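Local coordinates for putative 2OG-Fe(II) oxygenase family protein (Caulobacter crescentus CB15, PDB 3OOX), which probably acts as an iron(II)- and 2-oxoglutarate-dependent oxygenase that forms ethylene and oxidises arginine, at residues A[64-69]-A[77-82]; A[57-62]-A[173-178]; A[97-102]-A[125-130]. All coordinates share one frame; numbering follows the deposited sequence.

Interaction 1: A[64-69]-A[77-82]; sequences ETKKQY and RGYIPF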
loop_
_atom_site.group_PDB
_atom_site.type_symbol
_atom_site.label_atom_id
_atom_site.label_comp_id
_atom_site.label_asym_id
_atom_site.label_seq_id
_atom_site.Cartn_x
_atom_site.Cartn_y
_atom_site.Cartn_z
ATOM N N GLU A 64 -0.750 -21.997 -16.974
ATOM C CA GLU A 64 0.517 -21.977 -17.725
ATOM C C GLU A 64 0.744 -20.675 -18.467
ATOM O O GLU A 64 1.896 -20.281 -18.679
ATOM C CB GLU A 64 0.666 -23.178 -18.653
ATOM C CG GLU A 64 0.758 -24.487 -17.890
ATOM C CD GLU A 64 1.824 -24.495 -16.782
ATOM O OE1 GLU A 64 2.990 -24.125 -17.049
ATOM O OE2 GLU A 64 1.483 -24.873 -15.638
ATOM N N THR A 65 -0.338 -19.986 -18.841
ATOM C CA THR A 65 -0.239 -18.703 -19.502
ATOM C C THR A 65 0.262 -17.661 -18.478
ATOM O O THR A 65 1.147 -16.847 -18.759
ATOM C CB THR A 65 -1.613 -18.269 -20.070
ATOM O OG1 THR A 65 -2.099 -19.290 -20.964
ATOM C CG2 THR A 65 -1.517 -16.920 -20.790
ATOM N N LYS A 66 -0.321 -17.705 -17.287
ATOM C CA LYS A 66 0.098 -16.792 -16.214
ATOM C C LYS A 66 1.559 -17.026 -15.839
ATOM O O LYS A 66 2.279 -16.065 -15.569
ATOM C CB LYS A 66 -0.833 -16.897 -14.993
ATOM C CG LYS A 66 -2.280 -16.437 -15.314
ATOM C CD LYS A 66 -3.221 -16.429 -14.107
ATOM C CE LYS A 66 -3.535 -17.815 -13.553
ATOM N NZ LYS A 66 -4.630 -17.780 -12.521
ATOM N N LYS A 67 2.000 -18.277 -15.844
ATOM C CA LYS A 67 3.356 -18.622 -15.391
ATOM C C LYS A 67 4.470 -18.220 -16.365
ATOM O O LYS A 67 5.646 -18.268 -16.015
ATOM C CB LYS A 67 3.443 -20.098 -15.026
ATOM C CG LYS A 67 2.787 -20.380 -13.657
ATOM C CD LYS A 67 2.891 -21.825 -13.254
ATOM C CE LYS A 67 2.458 -22.025 -11.793
ATOM N NZ LYS A 67 2.574 -23.483 -11.427
ATOM N N GLN A 68 4.092 -17.805 -17.567
ATOM C CA GLN A 68 5.035 -17.155 -18.460
ATOM C C GLN A 68 5.650 -15.950 -17.773
ATOM O O GLN A 68 6.771 -15.545 -18.092
ATOM C CB GLN A 68 4.322 -16.681 -19.724
ATOM C CG GLN A 68 3.827 -17.799 -20.609
ATOM C CD GLN A 68 3.058 -17.284 -21.811
ATOM O OE1 GLN A 68 3.417 -17.567 -22.957
ATOM N NE2 GLN A 68 1.992 -16.551 -21.567
ATOM N N TYR A 69 4.906 -15.358 -16.839
ATOM C CA TYR A 69 5.295 -14.094 -16.194
ATOM C C TYR A 69 5.769 -14.303 -14.755
ATOM O O TYR A 69 5.957 -13.322 -14.016
ATOM C CB TYR A 69 4.131 -13.105 -16.247
ATOM C CG TYR A 69 3.575 -12.982 -17.648
ATOM C CD1 TYR A 69 4.306 -12.308 -18.628
ATOM C CD2 TYR A 69 2.388 -13.596 -18.012
ATOM C CE1 TYR A 69 3.857 -12.238 -19.931
ATOM C CE2 TYR A 69 1.914 -13.524 -19.331
ATOM C CZ TYR A 69 2.667 -12.849 -20.281
ATOM O OH TYR A 69 2.220 -12.751 -21.591
ATOM N N ARG A 77 8.439 -8.321 -9.824
ATOM C CA ARG A 77 7.744 -7.875 -11.037
ATOM C C ARG A 77 7.006 -9.066 -11.593
ATOM O O ARG A 77 7.454 -10.175 -11.453
ATOM C CB ARG A 77 8.760 -7.374 -12.072
ATOM C CG ARG A 77 9.649 -6.195 -11.619
ATOM C CD ARG A 77 8.894 -4.917 -11.478
ATOM N NE ARG A 77 9.753 -3.794 -11.047
ATOM C CZ ARG A 77 9.891 -3.376 -9.789
ATOM N NH1 ARG A 77 9.249 -3.964 -8.780
ATOM N NH2 ARG A 77 10.678 -2.333 -9.506
ATOM N N GLY A 78 5.848 -8.833 -12.207
ATOM C CA GLY A 78 5.108 -9.938 -12.797
ATOM C C GLY A 78 4.318 -10.784 -11.809
ATOM O O GLY A 78 3.799 -10.287 -10.814
ATOM N N TYR A 79 4.203 -12.067 -12.130
ATOM C CA TYR A 79 3.227 -12.956 -11.518
ATOM C C TYR A 79 3.853 -13.802 -10.410
ATOM O O TYR A 79 4.984 -14.279 -10.525
ATOM C CB TYR A 79 2.658 -13.857 -12.614
ATOM C CG TYR A 79 1.679 -14.887 -12.135
ATOM C CD1 TYR A 79 0.472 -14.499 -11.583
ATOM C CD2 TYR A 79 1.943 -16.229 -12.280
ATOM C CE1 TYR A 79 -0.460 -15.439 -11.151
ATOM C CE2 TYR A 79 1.019 -17.205 -11.849
ATOM C CZ TYR A 79 -0.168 -16.783 -11.268
ATOM O OH TYR A 79 -1.094 -17.723 -10.843
ATOM N N ILE A 80 3.086 -14.013 -9.326
ATOM C CA ILE A 80 3.436 -14.970 -8.292
ATOM C C ILE A 80 2.263 -15.948 -8.176
ATOM O O ILE A 80 1.135 -15.536 -7.897
ATOM C CB ILE A 80 3.653 -14.299 -6.914
ATOM C CG1 ILE A 80 4.733 -13.202 -6.996
ATOM C CG2 ILE A 80 3.994 -15.364 -5.877
ATOM C CD1 ILE A 80 4.945 -12.433 -5.675
ATOM N N PRO A 81 2.531 -17.228 -8.400
ATOM C CA PRO A 81 1.475 -18.232 -8.318
ATOM C C PRO A 81 1.099 -18.615 -6.905
ATOM O O PRO A 81 1.750 -18.224 -5.958
ATOM C CB PRO A 81 2.080 -19.430 -9.050
ATOM C CG PRO A 81 3.485 -19.342 -8.763
ATOM C CD PRO A 81 3.818 -17.859 -8.750
ATOM N N PHE A 82 0.028 -19.390 -6.797
ATOM C CA PHE A 82 -0.359 -20.009 -5.537
ATOM C C PHE A 82 0.820 -20.769 -4.957
ATOM O O PHE A 82 1.587 -21.382 -5.690
ATOM C CB PHE A 82 -1.572 -20.948 -5.749
ATOM C CG PHE A 82 -2.762 -20.261 -6.350
ATOM C CD1 PHE A 82 -3.412 -19.248 -5.672
ATOM C CD2 PHE A 82 -3.216 -20.601 -7.618
ATOM C CE1 PHE A 82 -4.497 -18.589 -6.214
ATOM C CE2 PHE A 82 -4.311 -19.942 -8.178
ATOM C CZ PHE A 82 -4.954 -18.934 -7.469
HETATM O O HOH W 1 2.045 -23.162 -8.174
#

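Interaction 2: A[57-62]-A[173-178]; sequences AFFALP and LLHYPP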
loop_
_atom_site.group_PDB
_atom_site.type_symbol
_atom_site.label_atom_id
_atom_site.label_comp_id
_atom_site.label_asym_id
_atom_site.label_seq_id
_atom_site.Cartn_x
_atom_site.Cartn_y
_atom_site.Cartn_z
ATOM N N ALA A 57 -9.294 -10.246 -15.551
ATOM C CA ALA A 57 -9.083 -10.952 -16.808
ATOM C C ALA A 57 -7.745 -11.678 -16.822
ATOM O O ALA A 57 -7.655 -12.839 -17.234
ATOM C CB ALA A 57 -9.176 -9.955 -18.004
ATOM N N PHE A 58 -6.707 -11.012 -16.317
ATOM C CA PHE A 58 -5.406 -11.662 -16.220
ATOM C C PHE A 58 -5.459 -12.941 -15.355
ATOM O O PHE A 58 -4.956 -14.002 -15.752
ATOM C CB PHE A 58 -4.306 -10.739 -15.668
ATOM C CG PHE A 58 -3.046 -11.500 -15.387
ATOM C CD1 PHE A 58 -2.192 -11.851 -16.411
ATOM C CD2 PHE A 58 -2.758 -11.950 -14.105
ATOM C CE1 PHE A 58 -1.064 -12.594 -16.195
ATOM C CE2 PHE A 58 -1.631 -12.727 -13.889
ATOM C CZ PHE A 58 -0.792 -13.056 -14.918
ATOM N N PHE A 59 -6.045 -12.815 -14.165
ATOM C CA PHE A 59 -6.072 -13.943 -13.228
ATOM C C PHE A 59 -6.969 -15.083 -13.697
ATOM O O PHE A 59 -6.790 -16.231 -13.286
ATOM C CB PHE A 59 -6.495 -13.490 -11.816
ATOM C CG PHE A 59 -5.448 -12.642 -11.106
ATOM C CD1 PHE A 59 -4.156 -13.131 -10.937
ATOM C CD2 PHE A 59 -5.769 -11.396 -10.615
ATOM C CE1 PHE A 59 -3.186 -12.369 -10.288
ATOM C CE2 PHE A 59 -4.802 -10.630 -9.957
ATOM C CZ PHE A 59 -3.510 -11.123 -9.818
ATOM N N ALA A 60 -7.920 -14.765 -14.586
ATOM C CA ALA A 60 -8.765 -15.796 -15.233
ATOM C C ALA A 60 -8.065 -16.588 -16.356
ATOM O O ALA A 60 -8.611 -17.603 -16.830
ATOM C CB ALA A 60 -10.040 -15.142 -15.764
ATOM N N LEU A 61 -6.877 -16.157 -16.778
ATOM C CA LEU A 61 -6.114 -16.889 -17.791
ATOM C C LEU A 61 -5.687 -18.265 -17.272
ATOM O O LEU A 61 -5.617 -18.468 -16.055
ATOM C CB LEU A 61 -4.870 -16.120 -18.204
ATOM C CG LEU A 61 -5.044 -14.821 -18.986
ATOM C CD1 LEU A 61 -3.745 -14.025 -19.061
ATOM C CD2 LEU A 61 -5.584 -15.127 -20.392
ATOM N N PRO A 62 -5.388 -19.218 -18.183
ATOM C CA PRO A 62 -4.865 -20.521 -17.752
ATOM C C PRO A 62 -3.581 -20.368 -16.938
ATOM O O PRO A 62 -2.815 -19.440 -17.168
ATOM C CB PRO A 62 -4.565 -21.240 -19.067
ATOM C CG PRO A 62 -5.495 -20.595 -20.070
ATOM C CD PRO A 62 -5.548 -19.150 -19.650
ATOM N N LEU A 173 -1.609 -6.318 -7.610
ATOM C CA LEU A 173 -2.921 -6.882 -7.930
ATOM C C LEU A 173 -2.967 -8.252 -7.237
ATOM O O LEU A 173 -2.076 -9.081 -7.415
ATOM C CB LEU A 173 -3.093 -7.032 -9.442
ATOM C CG LEU A 173 -2.645 -5.844 -10.300
ATOM C CD1 LEU A 173 -2.775 -6.214 -11.805
ATOM C CD2 LEU A 173 -3.430 -4.563 -9.973
ATOM N N LEU A 174 -3.990 -8.476 -6.412
ATOM C CA LEU A 174 -4.081 -9.656 -5.551
ATOM C C LEU A 174 -5.441 -10.318 -5.756
ATOM O O LEU A 174 -6.460 -9.637 -5.754
ATOM C CB LEU A 174 -3.928 -9.243 -4.079
ATOM C CG LEU A 174 -4.009 -10.232 -2.928
ATOM C CD1 LEU A 174 -3.013 -11.356 -3.107
ATOM C CD2 LEU A 174 -3.814 -9.471 -1.591
ATOM N N HIS A 175 -5.448 -11.640 -5.919
ATOM C CA HIS A 175 -6.663 -12.405 -6.077
ATOM C C HIS A 175 -6.680 -13.582 -5.132
ATOM O O HIS A 175 -5.736 -14.406 -5.142
ATOM C CB HIS A 175 -6.755 -12.919 -7.517
ATOM C CG HIS A 175 -7.846 -13.924 -7.767
ATOM N ND1 HIS A 175 -7.620 -15.080 -8.478
ATOM C CD2 HIS A 175 -9.169 -13.936 -7.446
ATOM C CE1 HIS A 175 -8.748 -15.768 -8.570
ATOM N NE2 HIS A 175 -9.697 -15.106 -7.936
ATOM N N TYR A 176 -7.756 -13.668 -4.338
ATOM C CA TYR A 176 -8.084 -14.851 -3.553
ATOM C C TYR A 176 -9.248 -15.591 -4.220
ATOM O O TYR A 176 -10.373 -15.072 -4.207
ATOM C CB TYR A 176 -8.540 -14.465 -2.144
ATOM C CG TYR A 176 -7.448 -14.029 -1.209
ATOM C CD1 TYR A 176 -7.055 -12.709 -1.150
ATOM C CD2 TYR A 176 -6.834 -14.956 -0.352
ATOM C CE1 TYR A 176 -6.037 -12.297 -0.259
ATOM C CE2 TYR A 176 -5.837 -14.569 0.520
ATOM C CZ TYR A 176 -5.456 -13.238 0.573
ATOM O OH TYR A 176 -4.447 -12.877 1.444
ATOM N N PRO A 177 -8.973 -16.768 -4.825
ATOM C CA PRO A 177 -10.076 -17.545 -5.391
ATOM C C PRO A 177 -10.976 -18.069 -4.304
ATOM O O PRO A 177 -10.524 -18.286 -3.176
ATOM C CB PRO A 177 -9.373 -18.696 -6.105
ATOM C CG PRO A 177 -8.068 -18.824 -5.426
ATOM C CD PRO A 177 -7.672 -17.416 -5.066
ATOM N N PRO A 178 -12.272 -18.252 -4.619
ATOM C CA PRO A 178 -13.116 -18.840 -3.619
ATOM C C PRO A 178 -12.799 -20.333 -3.475
ATOM O O PRO A 178 -12.534 -21.041 -4.467
ATOM C CB PRO A 178 -14.529 -18.621 -4.175
ATOM C CG PRO A 178 -14.356 -18.624 -5.615
ATOM C CD PRO A 178 -13.002 -17.984 -5.871
#

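Interaction 3: A[97-102]-A[125-130]; sequences EFWHMG and PAFKHD. With EDO (1,2-ethanediol), chain L.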
loop_
_atom_site.group_PDB
_atom_site.type_symbol
_atom_site.label_atom_id
_atom_site.label_comp_id
_atom_site.label_asym_id
_atom_site.label_seq_id
_atom_site.Cartn_x
_atom_site.Cartn_y
_atom_site.Cartn_z
ATOM N N GLU A 97 -2.899 -15.253 -5.401
ATOM C CA GLU A 97 -1.971 -15.050 -6.491
ATOM C C GLU A 97 -1.798 -13.551 -6.702
ATOM O O GLU A 97 -2.693 -12.765 -6.390
ATOM C CB GLU A 97 -2.443 -15.759 -7.767
ATOM C CG GLU A 97 -3.844 -15.368 -8.237
ATOM C CD GLU A 97 -4.310 -16.130 -9.452
ATOM O OE1 GLU A 97 -3.455 -16.670 -10.189
ATOM O OE2 GLU A 97 -5.544 -16.157 -9.659
ATOM N N PHE A 98 -0.635 -13.142 -7.198
ATOM C CA PHE A 98 -0.230 -11.743 -7.261
ATOM C C PHE A 98 0.246 -11.346 -8.657
ATOM O O PHE A 98 0.840 -12.158 -9.355
ATOM C CB PHE A 98 1.010 -11.483 -6.380
ATOM C CG PHE A 98 0.822 -11.768 -4.882
ATOM C CD1 PHE A 98 0.878 -13.060 -4.381
ATOM C CD2 PHE A 98 0.728 -10.731 -3.984
ATOM C CE1 PHE A 98 0.767 -13.299 -3.041
ATOM C CE2 PHE A 98 0.618 -10.955 -2.612
ATOM C CZ PHE A 98 0.615 -12.233 -2.148
ATOM N N TRP A 99 0.087 -10.063 -8.957
ATOM C CA TRP A 99 0.821 -9.390 -10.025
ATOM C C TRP A 99 1.440 -8.133 -9.419
ATOM O O TRP A 99 0.749 -7.383 -8.736
ATOM C CB TRP A 99 -0.106 -8.968 -11.178
ATOM C CG TRP A 99 0.680 -8.337 -12.291
ATOM C CD1 TRP A 99 1.041 -7.019 -12.409
ATOM C CD2 TRP A 99 1.233 -9.012 -13.425
ATOM N NE1 TRP A 99 1.783 -6.829 -13.553
ATOM C CE2 TRP A 99 1.919 -8.042 -14.188
ATOM C CE3 TRP A 99 1.195 -10.336 -13.891
ATOM C CZ2 TRP A 99 2.572 -8.370 -15.393
ATOM C CZ3 TRP A 99 1.862 -10.661 -15.094
ATOM C CH2 TRP A 99 2.528 -9.674 -15.823
ATOM N N HIS A 100 2.714 -7.903 -9.658
ATOM C CA HIS A 100 3.349 -6.679 -9.214
ATOM C C HIS A 100 3.860 -5.829 -10.369
ATOM O O HIS A 100 4.570 -6.327 -11.246
ATOM C CB HIS A 100 4.518 -7.003 -8.299
ATOM C CG HIS A 100 4.082 -7.500 -6.963
ATOM N ND1 HIS A 100 4.551 -8.671 -6.415
ATOM C CD2 HIS A 100 3.197 -6.987 -6.071
ATOM C CE1 HIS A 100 3.981 -8.852 -5.229
ATOM N NE2 HIS A 100 3.151 -7.845 -4.999
HETATM N N MSE A 101 3.482 -4.561 -10.322
HETATM C CA MSE A 101 3.971 -3.557 -11.247
HETATM C C MSE A 101 4.791 -2.559 -10.464
HETATM O O MSE A 101 4.293 -1.969 -9.509
HETATM C CB MSE A 101 2.808 -2.836 -11.939
HETATM C CG MSE A 101 3.286 -1.742 -12.924
HETATM SE SE MSE A 101 1.842 -0.589 -13.469
HETATM C CE MSE A 101 2.988 0.904 -14.061
ATOM N N GLY A 102 6.035 -2.363 -10.907
ATOM C CA GLY A 102 6.891 -1.308 -10.377
ATOM C C GLY A 102 6.857 -0.078 -11.257
ATOM O O GLY A 102 6.086 0.011 -12.212
ATOM N N PRO A 125 -4.715 -7.363 -23.847
ATOM C CA PRO A 125 -4.194 -6.194 -24.528
ATOM C C PRO A 125 -4.314 -4.853 -23.802
ATOM O O PRO A 125 -3.414 -4.036 -23.916
ATOM C CB PRO A 125 -4.998 -6.181 -25.839
ATOM C CG PRO A 125 -5.354 -7.602 -26.069
ATOM C CD PRO A 125 -5.577 -8.180 -24.724
ATOM N N ALA A 126 -5.403 -4.637 -23.065
ATOM C CA ALA A 126 -5.629 -3.359 -22.379
ATOM C C ALA A 126 -4.926 -3.262 -21.016
ATOM O O ALA A 126 -4.929 -2.212 -20.403
ATOM C CB ALA A 126 -7.119 -3.115 -22.210
ATOM N N PHE A 127 -4.292 -4.337 -20.581
ATOM C CA PHE A 127 -3.716 -4.390 -19.208
ATOM C C PHE A 127 -2.658 -3.306 -18.987
ATOM O O PHE A 127 -2.744 -2.564 -18.003
ATOM C CB PHE A 127 -3.123 -5.778 -18.984
ATOM C CG PHE A 127 -2.581 -6.045 -17.607
ATOM C CD1 PHE A 127 -1.357 -5.542 -17.234
ATOM C CD2 PHE A 127 -3.242 -6.910 -16.749
ATOM C CE1 PHE A 127 -0.798 -5.864 -15.972
ATOM C CE2 PHE A 127 -2.691 -7.229 -15.493
ATOM C CZ PHE A 127 -1.491 -6.706 -15.120
ATOM N N LYS A 128 -1.660 -3.202 -19.875
ATOM C CA LYS A 128 -0.585 -2.229 -19.657
ATOM C C LYS A 128 -1.181 -0.835 -19.488
ATOM O O LYS A 128 -0.856 -0.120 -18.544
ATOM C CB LYS A 128 0.489 -2.238 -20.752
ATOM C CG LYS A 128 1.580 -1.169 -20.556
ATOM C CD LYS A 128 2.719 -1.289 -21.551
ATOM C CE LYS A 128 3.671 -0.099 -21.439
ATOM N NZ LYS A 128 4.854 -0.188 -22.341
ATOM N N HIS A 129 -2.072 -0.447 -20.401
ATOM C CA HIS A 129 -2.670 0.880 -20.306
ATOM C C HIS A 129 -3.520 1.085 -19.031
ATOM O O HIS A 129 -3.333 2.082 -18.294
ATOM C CB HIS A 129 -3.487 1.176 -21.582
ATOM C CG HIS A 129 -4.313 2.424 -21.495
ATOM N ND1 HIS A 129 -5.581 2.437 -20.951
ATOM C CD2 HIS A 129 -4.046 3.701 -21.862
ATOM C CE1 HIS A 129 -6.067 3.667 -21.005
ATOM N NE2 HIS A 129 -5.153 4.453 -21.543
ATOM N N ASP A 130 -4.428 0.149 -18.766
ATOM C CA ASP A 130 -5.396 0.328 -17.697
ATOM C C ASP A 130 -4.677 0.263 -16.340
ATOM O O ASP A 130 -4.938 1.061 -15.452
ATOM C CB ASP A 130 -6.489 -0.747 -17.721
ATOM C CG ASP A 130 -7.396 -0.672 -18.936
ATOM O OD1 ASP A 130 -7.293 0.294 -19.722
ATOM O OD2 ASP A 130 -8.213 -1.616 -19.083
HETATM C C1 EDO L . 0.527 -5.270 -23.639
HETATM O O1 EDO L . 1.939 -5.168 -23.418
HETATM C C2 EDO L . -0.087 -6.183 -22.602
HETATM O O2 EDO L . -0.933 -5.447 -21.710
#

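Interaction 1: A[64-69]-A[77-82]
Tyr79 lays one face of its ring under the backbone and side chain of Lys66, in helix 63-66. Lys66 CB sits over that face, 3.8 Å from the ring centroid and 16° off the ring normal, a CH-pi contact. The opposite face is taken by the backbone N of Pro81, two residues on, so the phenol is clamped from both sides. Tyr79 CG stands anti to the backbone N (chi1 177°), which carries the ring away from strand 78-80 and across to the helix. The Lys66 chain bends about its CG-CD bond (chi3 -67°) and runs obliquely over the ring toward its hydroxyl, where Lys66 CE comes within 3.6 Å of Tyr79 OH. Both polar ends then meet at one carboxylate: Tyr79 OH is hydrogen-bonded and Lys66 NZ salt-bridged to Glu97 OE1, while Lys66 NZ also bonds to Phe59 O. Lys67 comes in at the ring edge, its CG near the phenol plane, and the extended chain crosses Pro81 at about a right angle, with Lys67 CE 3.8 Å from Pro81 CB. A water accepts a weak bond from Lys67 NZ and donates one to Phe82 O. The backbones are tied by Tyr79 N to Tyr69 O, 2.9 Å and nearly straight. Tyr69 CB and Tyr79 CB pack at 4.0 Å beside this bond. Helix 63-66 and the residues leading to Tyr69 thus lie over the edge strand of the main sheet, in a family built on the double-stranded beta-helix (jelly-roll) core.

Interaction 2: A[57-62]-A[173-178]
Phe59 holds CG anti to its carbonyl carbon (chi1 -70°), and His175 turns CG anti to its backbone N (chi1 170°); these two settings send the side chains past each other in opposite directions between helix 45-59 and strand 170-176. The two rings are near parallel but slid apart, with planes at 28° and centroids 5.6 Å apart, and they barely overlap. The close touching falls to the methylene instead: His175 CB rests over one face of the Phe59 ring, 3.9 Å from its centroid, while Phe58 CD2 lies against the opposite face. At the phenyl edge, Phe59 CZ meets Leu173 O at 3.5 Å, and Phe59 CE2 packs on Leu173 CB at 4.0 Å. The phenyl group thus bridges Leu173 and His175, whose side chains both point to the helix, while Leu174 between them points the other way. The imidazole has a polar anchor: His175 ND1 is hydrogen-bonded to Glu97 OE2, on the neighbouring strand 97-101, and its ring stacks with Tyr263. The contact is buried and mostly apolar, though the slightly positive C-H edge of the phenyl facing the Leu173 carbonyl oxygen is weakly favourable. Its one polar ring is held by a carboxylate, which would be expected to favour a proton on ND1 and to fix the rotation of the imidazole.

Interaction 3: A[97-102]-A[125-130]
Phe127 points the edge of its ring at the face of the Trp99 indole, a T-shaped (edge-to-face) pair that makes nearly the whole contact between strand 97-101 and the first turn of helix 127-152. The phenyl plane stands at 71° to the five-membered ring, and the centroids are 4.9 Å apart. Phe127 CZ is the leading atom: it lies over the pyrrole part of the indole, offset toward the rim, 3.6 Å from Trp99 NE1 and 3.7 Å from Trp99 CD1. Both residues place CG anti to the backbone N (chi1 near 180° in both), a setting that sends each ring straight out across the gap between strand and helix. This buried side is packed further by Phe58, which meets Trp99 edge-to-face and also touches Phe127, and by Leu173 from strand 170-176. The outer side of the helix start is different in character. Lys128 is exposed, its extended chain leading away from the strand, and a 1,2-ethanediol, probably from the crystallisation liquor, is bound there, also hydrogen-bonded to Ile124 O. Lys128 N donates to the diol O2 at 3.0 Å, with an angle of 150° at the hydrogen; Phe127 CB is 3.5 Å from the same oxygen. His129 ND1 bonds in its ring plane to the anti lone pair of Asp130 OD1, 3.0 Å away. Between the two segments the contact is aromatic, with C-H edge against pi face as its weakly electrostatic component; the polar bonds of each segment are made within it or to other partners.

In the fold
All three contacts gather on one side of the chain's centre and use neighbouring strands of the mixed sheet, 78-80, 97-101 and 170-176. Interactions 2 and 3 are buried and almost wholly apolar or aromatic; interaction 1, at the outermost strand, is partly buried and adds a backbone bond, a water and an exposed lysine. Helices 45-59 and 63-66, consecutive in the chain, serve interactions 2 and 1, and helix 127-152 serves interaction 3. Glu97, in the strand segment of interaction 3, ties the polar ends of interactions 1 and 2 together. Phe58 joins interactions 2 and 3 through Trp99.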